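Side-chain contacts in protein Niban 2 (PDB 7CTP), which may suppress apoptosis and promote melanoma cell invasion in vitro, and joins a PH domain to a largely helical body: residues G356-E359 / V360-F364; Q433-M436 / R437-M440. One frame throughout, in Å; residues are numbered along the deposited sequence.

Interaction 1. Residues G356-E359 / V360-F364; sequences GFTE and VRDVF
E359 slants across V363, and its carboxylate overlaps the CG2 methyl of V363, which lies 3.9 Å from E359 OE1. This is about two and a half turns of the long alpha-helix 342-378, so every contact here is local, of the i to i+3 or i+4 kind. Four successive backbone bonds hold the turns, from V360 N to G356 O through to V363 N to E359 O; the last is 2.8 Å long. On the polar side, E359 OE2 and D362 OD2 are 4.3 Å apart. Two like charges at this range would probably repel. A water sits between them and donates to both, 2.7 Å from E359 OE2 and 2.7 Å from D362 OD2, which should ease that repulsion. The E359 chain leaves with CG anti to the backbone N (chi1 -178°) and then bends at chi2 (72°), which brings OE2 round to the shared water. Its other oxygen, OE1, is hydrogen-bonded to S403 of helix 402-405. T358 lies side by side with D362, both pointing the same way. T358 turns its hydroxyl back along the helix to S354 O, while R361 extends away from this cluster and forms a salt bridge with D480 of helix 464-511. V360 and F357 are buried and face the neighbouring helices. On the buried side, V360 CG2 rests 3.3 Å from G356 O.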
ATOM      1  N   GLY A 356      17.123  -6.942   1.195  1.00 29.18           N
ATOM      2  CA  GLY A 356      16.806  -5.557   0.890  1.00 28.55           C
ATOM      3  C   GLY A 356      17.228  -4.601   1.990  1.00 23.95           C
ATOM      4  O   GLY A 356      17.775  -3.527   1.721  1.00 28.60           O
ATOM      5  N   PHE A 357      16.983  -4.977   3.246  1.00 29.20           N
ATOM      6  CA  PHE A 357      17.375  -4.112   4.357  1.00 24.52           C
ATOM      7  C   PHE A 357      18.891  -4.019   4.466  1.00 25.90           C
ATOM      8  O   PHE A 357      19.436  -2.954   4.775  1.00 30.16           O
ATOM      9  CB  PHE A 357      16.766  -4.622   5.662  1.00 27.91           C
ATOM     10  CG  PHE A 357      15.343  -4.164   5.902  1.00 30.04           C
ATOM     11  CD1 PHE A 357      14.295  -4.689   5.163  1.00 31.13           C
ATOM     12  CD2 PHE A 357      15.060  -3.217   6.872  1.00 36.04           C
ATOM     13  CE1 PHE A 357      12.995  -4.275   5.377  1.00 28.17           C
ATOM     14  CE2 PHE A 357      13.753  -2.796   7.094  1.00 43.27           C
ATOM     15  CZ  PHE A 357      12.723  -3.329   6.347  1.00 34.07           C
ATOM     16  N   THR A 358      19.590  -5.125   4.199  1.00 27.10           N
ATOM     17  CA  THR A 358      21.049  -5.082   4.164  1.00 29.95           C
ATOM     18  C   THR A 358      21.558  -4.200   3.026  1.00 28.12           C
ATOM     19  O   THR A 358      22.528  -3.450   3.200  1.00 30.03           O
ATOM     20  CB  THR A 358      21.607  -6.498   4.055  1.00 36.27           C
ATOM     21  OG1 THR A 358      21.280  -7.217   5.249  1.00 35.46           O
ATOM     22  CG2 THR A 358      23.124  -6.468   3.883  1.00 38.06           C
ATOM     23  N   GLU A 359      20.903  -4.251   1.862  1.00 26.03           N
ATOM     24  CA  GLU A 359      21.300  -3.387   0.754  1.00 27.95           C
ATOM     25  C   GLU A 359      21.091  -1.913   1.094  1.00 26.77           C
ATOM     26  O   GLU A 359      21.920  -1.069   0.738  1.00 28.95           O
ATOM     27  CB  GLU A 359      20.542  -3.775  -0.517  1.00 26.11           C
ATOM     28  CG  GLU A 359      20.917  -2.956  -1.763  1.00 26.61           C
ATOM     29  CD  GLU A 359      22.307  -3.281  -2.323  1.00 33.16           C
ATOM     30  OE1 GLU A 359      22.749  -2.555  -3.236  1.00 35.68           O
ATOM     31  OE2 GLU A 359      22.944  -4.251  -1.866  1.00 35.64           O
ATOM     32  N   VAL A 360      19.997  -1.580   1.793  1.00 25.53           N
ATOM     33  CA  VAL A 360      19.812  -0.208   2.266  1.00 22.06           C
ATOM     34  C   VAL A 360      21.000   0.218   3.124  1.00 22.29           C
ATOM     35  O   VAL A 360      21.545   1.317   2.966  1.00 26.23           O
ATOM     36  CB  VAL A 360      18.494  -0.083   3.047  1.00 30.24           C
ATOM     37  CG1 VAL A 360      18.450   1.263   3.790  1.00 28.08           C
ATOM     38  CG2 VAL A 360      17.313  -0.230   2.090  1.00 26.13           C
ATOM     39  N   ARG A 361      21.415  -0.655   4.040  1.00 23.94           N
ATOM     40  CA  ARG A 361      22.565  -0.382   4.895  1.00 26.63           C
ATOM     41  C   ARG A 361      23.818  -0.138   4.061  1.00 31.51           C
ATOM     42  O   ARG A 361      24.566   0.817   4.300  1.00 28.78           O
ATOM     43  CB  ARG A 361      22.768  -1.554   5.855  1.00 28.15           C
ATOM     44  CG  ARG A 361      23.720  -1.302   7.036  1.00 37.22           C
ATOM     45  CD  ARG A 361      24.138  -2.635   7.649  1.00 31.40           C
ATOM     46  NE  ARG A 361      24.677  -2.510   9.002  1.00 35.46           N
ATOM     47  CZ  ARG A 361      25.959  -2.290   9.280  1.00 40.56           C
ATOM     48  NH1 ARG A 361      26.834  -2.156   8.294  1.00 35.64           N
ATOM     49  NH2 ARG A 361      26.363  -2.205  10.543  1.00 35.24           N
ATOM     50  N   ASP A 362      24.045  -0.985   3.056  1.00 29.42           N
ATOM     51  CA  ASP A 362      25.245  -0.854   2.237  1.00 32.88           C
ATOM     52  C   ASP A 362      25.219   0.429   1.419  1.00 32.70           C
ATOM     53  O   ASP A 362      26.247   1.097   1.268  1.00 28.50           O
ATOM     54  CB  ASP A 362      25.390  -2.077   1.331  1.00 29.61           C
ATOM     55  CG  ASP A 362      25.625  -3.357   2.111  1.00 32.18           C
ATOM     56  OD1 ASP A 362      25.855  -3.275   3.342  1.00 37.85           O
ATOM     57  OD2 ASP A 362      25.582  -4.448   1.500  1.00 34.00           O
ATOM     58  N   VAL A 363      24.050   0.794   0.884  1.00 27.50           N
ATOM     59  CA  VAL A 363      23.949   2.027   0.113  1.00 24.18           C
ATOM     60  C   VAL A 363      24.168   3.235   1.016  1.00 30.59           C
ATOM     61  O   VAL A 363      24.834   4.207   0.634  1.00 28.52           O
ATOM     62  CB  VAL A 363      22.587   2.092  -0.606  1.00 25.08           C
ATOM     63  CG1 VAL A 363      22.328   3.495  -1.135  1.00 29.20           C
ATOM     64  CG2 VAL A 363      22.553   1.087  -1.766  1.00 24.63           C
ATOM     65  N   PHE A 364      23.609   3.187   2.227  1.00 28.17           N
ATOM     66  CA  PHE A 364      23.796   4.266   3.193  1.00 26.89           C
ATOM     67  C   PHE A 364      25.271   4.426   3.538  1.00 27.35           C
ATOM     68  O   PHE A 364      25.815   5.535   3.509  1.00 26.41           O
ATOM     69  CB  PHE A 364      22.979   3.965   4.446  1.00 26.30           C
ATOM     70  CG  PHE A 364      23.245   4.899   5.589  1.00 29.42           C
ATOM     71  CD1 PHE A 364      22.927   6.246   5.492  1.00 29.46           C
ATOM     72  CD2 PHE A 364      23.806   4.425   6.762  1.00 33.27           C
ATOM     73  CE1 PHE A 364      23.171   7.108   6.548  1.00 29.14           C
ATOM     74  CE2 PHE A 364      24.053   5.281   7.823  1.00 29.04           C
ATOM     75  CZ  PHE A 364      23.735   6.619   7.715  1.00 30.40           C
TER
HETATM   76  O   HOH W   1      23.704  -5.883   0.108  1.00 34.13           O

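Interaction 2. Residues Q433-M436 / R437-M440; sequences QIHM and REQM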
ATOM      1  N   GLN A 433       9.093  -2.702   0.444  1.00 24.25           N
ATOM      2  CA  GLN A 433       9.845  -1.613  -0.174  1.00 24.47           C
ATOM      3  C   GLN A 433       9.563  -0.287   0.519  1.00 26.72           C
ATOM      4  O   GLN A 433      10.472   0.534   0.700  1.00 23.63           O
ATOM      5  CB  GLN A 433       9.521  -1.539  -1.665  1.00 20.25           C
ATOM      6  CG  GLN A 433      10.006  -2.775  -2.410  1.00 23.48           C
ATOM      7  CD  GLN A 433       9.615  -2.802  -3.873  1.00 28.38           C
ATOM      8  OE1 GLN A 433       8.643  -2.169  -4.289  1.00 25.45           O
ATOM      9  NE2 GLN A 433      10.375  -3.557  -4.667  1.00 28.46           N
ATOM     10  N   ILE A 434       8.317  -0.065   0.942  1.00 24.60           N
ATOM     11  CA  ILE A 434       8.009   1.165   1.673  1.00 25.57           C
ATOM     12  C   ILE A 434       8.779   1.207   2.990  1.00 22.84           C
ATOM     13  O   ILE A 434       9.322   2.253   3.373  1.00 26.94           O
ATOM     14  CB  ILE A 434       6.487   1.301   1.889  1.00 30.97           C
ATOM     15  CG1 ILE A 434       5.806   1.801   0.608  1.00 22.79           C
ATOM     16  CG2 ILE A 434       6.177   2.257   3.043  1.00 30.65           C
ATOM     17  CD1 ILE A 434       6.226   3.192   0.166  1.00 27.04           C
ATOM     18  N   HIS A 435       8.855   0.072   3.695  1.00 23.65           N
ATOM     19  CA  HIS A 435       9.656   0.021   4.915  1.00 26.51           C
ATOM     20  C   HIS A 435      11.117   0.344   4.623  1.00 24.35           C
ATOM     21  O   HIS A 435      11.778   1.025   5.415  1.00 23.13           O
ATOM     22  CB  HIS A 435       9.562  -1.348   5.590  1.00 23.60           C
ATOM     23  CG  HIS A 435       8.244  -1.637   6.240  1.00 26.71           C
ATOM     24  ND1 HIS A 435       7.687  -0.820   7.201  1.00 37.90           N
ATOM     25  CD2 HIS A 435       7.391  -2.679   6.093  1.00 35.97           C
ATOM     26  CE1 HIS A 435       6.535  -1.335   7.600  1.00 46.19           C
ATOM     27  NE2 HIS A 435       6.333  -2.464   6.944  1.00 36.52           N
ATOM     28  N   MET A 436      11.649  -0.152   3.499  1.00 24.97           N
ATOM     29  CA  MET A 436      13.041   0.147   3.168  1.00 24.21           C
ATOM     30  C   MET A 436      13.245   1.639   2.962  1.00 28.33           C
ATOM     31  O   MET A 436      14.255   2.202   3.401  1.00 25.40           O
ATOM     32  CB  MET A 436      13.477  -0.627   1.922  1.00 20.82           C
ATOM     33  CG  MET A 436      13.626  -2.104   2.149  1.00 23.46           C
ATOM     34  SD  MET A 436      13.984  -2.944   0.592  1.00 33.15           S
ATOM     35  CE  MET A 436      13.303  -4.550   0.961  1.00 29.27           C
ATOM     36  N   ARG A 437      12.297   2.297   2.292  1.00 22.80           N
ATOM     37  CA  ARG A 437      12.396   3.737   2.085  1.00 23.15           C
ATOM     38  C   ARG A 437      12.363   4.476   3.416  1.00 26.45           C
ATOM     39  O   ARG A 437      13.152   5.402   3.650  1.00 27.11           O
ATOM     40  CB  ARG A 437      11.270   4.218   1.176  1.00 23.56           C
ATOM     41  CG  ARG A 437      11.447   5.646   0.663  1.00 24.39           C
ATOM     42  CD  ARG A 437      10.333   6.032  -0.305  1.00 28.45           C
ATOM     43  NE  ARG A 437       9.046   6.195   0.383  1.00 27.18           N
ATOM     44  CZ  ARG A 437       7.977   6.763  -0.165  1.00 27.00           C
ATOM     45  NH1 ARG A 437       8.044   7.229  -1.406  1.00 25.34           N
ATOM     46  NH2 ARG A 437       6.846   6.872   0.529  1.00 29.51           N
ATOM     47  N   GLU A 438      11.459   4.064   4.305  1.00 25.98           N
ATOM     48  CA  GLU A 438      11.361   4.684   5.624  1.00 23.06           C
ATOM     49  C   GLU A 438      12.665   4.533   6.392  1.00 25.86           C
ATOM     50  O   GLU A 438      13.174   5.499   6.971  1.00 29.89           O
ATOM     51  CB  GLU A 438      10.199   4.061   6.402  1.00 23.60           C
ATOM     52  CG  GLU A 438       8.837   4.411   5.823  1.00 30.83           C
ATOM     53  CD  GLU A 438       7.713   3.548   6.374  1.00 41.62           C
ATOM     54  OE1 GLU A 438       6.542   3.953   6.219  1.00 37.24           O
ATOM     55  OE2 GLU A 438       7.994   2.471   6.943  1.00 40.90           O
ATOM     56  N   GLN A 439      13.230   3.327   6.402  1.00 26.40           N
ATOM     57  CA  GLN A 439      14.429   3.103   7.210  1.00 28.75           C
ATOM     58  C   GLN A 439      15.634   3.835   6.631  1.00 29.34           C
ATOM     59  O   GLN A 439      16.504   4.298   7.383  1.00 27.98           O
ATOM     60  CB  GLN A 439      14.704   1.613   7.351  1.00 27.80           C
ATOM     61  CG  GLN A 439      13.680   0.897   8.223  1.00 35.47           C
ATOM     62  CD  GLN A 439      13.345   1.674   9.490  1.00 48.50           C
ATOM     63  OE1 GLN A 439      14.217   1.936  10.317  1.00 43.34           O
ATOM     64  NE2 GLN A 439      12.078   2.040   9.645  1.00 36.50           N
ATOM     65  N   MET A 440      15.699   3.971   5.304  1.00 25.48           N
ATOM     66  CA  MET A 440      16.759   4.783   4.714  1.00 25.00           C
ATOM     67  C   MET A 440      16.592   6.252   5.085  1.00 30.15           C
ATOM     68  O   MET A 440      17.567   6.921   5.451  1.00 27.57           O
ATOM     69  CB  MET A 440      16.787   4.613   3.199  1.00 26.10           C
ATOM     70  CG  MET A 440      17.814   5.491   2.496  1.00 26.15           C
ATOM     71  SD  MET A 440      19.508   4.988   2.883  1.00 27.05           S
ATOM     72  CE  MET A 440      19.826   3.932   1.478  1.00 28.50           C
TER
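I434 lays its CD1 methyl over one face of the R437 guanidinium, 3.6 Å above the plane and displaced from its centre toward the edge atoms. The nearest guanidinium atom is NH2, 3.7 Å from CD1. The two side chains lie alongside each other and point the same way. The R437 chain bends at chi3 (70°), which turns the flat group toward the methyl. Its NH1 is hydrogen-bonded to H192 ND1. The other branch of I434 serves E438: CG2 lies 3.6 Å from E438 OE1, and the two side chains cross. Buried I434, held between these two groups, is the tightly packed part of the contact. The ends of I434 therefore touch the side chains three and four residues on. These are the i to i+3 and i+4 spacings of an alpha-helix, here the middle of helix 422-455. Its backbone bonds run unbroken through the segment, for example from E438 N to I434 O. The looser part lies between H435 and E438, which stand side by side. Their ring and carboxylate planes are 66° apart, and OE2 approaches the ring obliquely. H435 ND1 gives E438 OE2 a weak hydrogen bond of 3.3 Å, bent to 136° at the hydrogen. E438 is partly exposed here, although H435 itself is buried. M436 and M440 are also buried and pack on helix 342-378. Buried Q433 has both ends of its amide satisfied, OE1 by R191 NE and NE2 by Y405 O. Further along the helix, M440 CB lies 3.5 Å from M436 O.

Overall arrangement
From the N terminus the chain runs through helix 10-48 and the PH strands before reaching helix 342-378. Interaction 1 comes first, within that helix. Interaction 2 follows within helix 422-455. Each is local to its own helix, so neither closes a long loop; they lie in series, without nesting or crossing. Their centres are about 10 Å apart, and the two helices touch between them. The M440 CE methyl lies 3.5 Å from V360 O and also meets V363 CG1. M436 CE packs on G356 CA, and F357 CZ on H435 CB. Helix 464-511 touches both interactions, through Y479 among others, so three helices are packed together here.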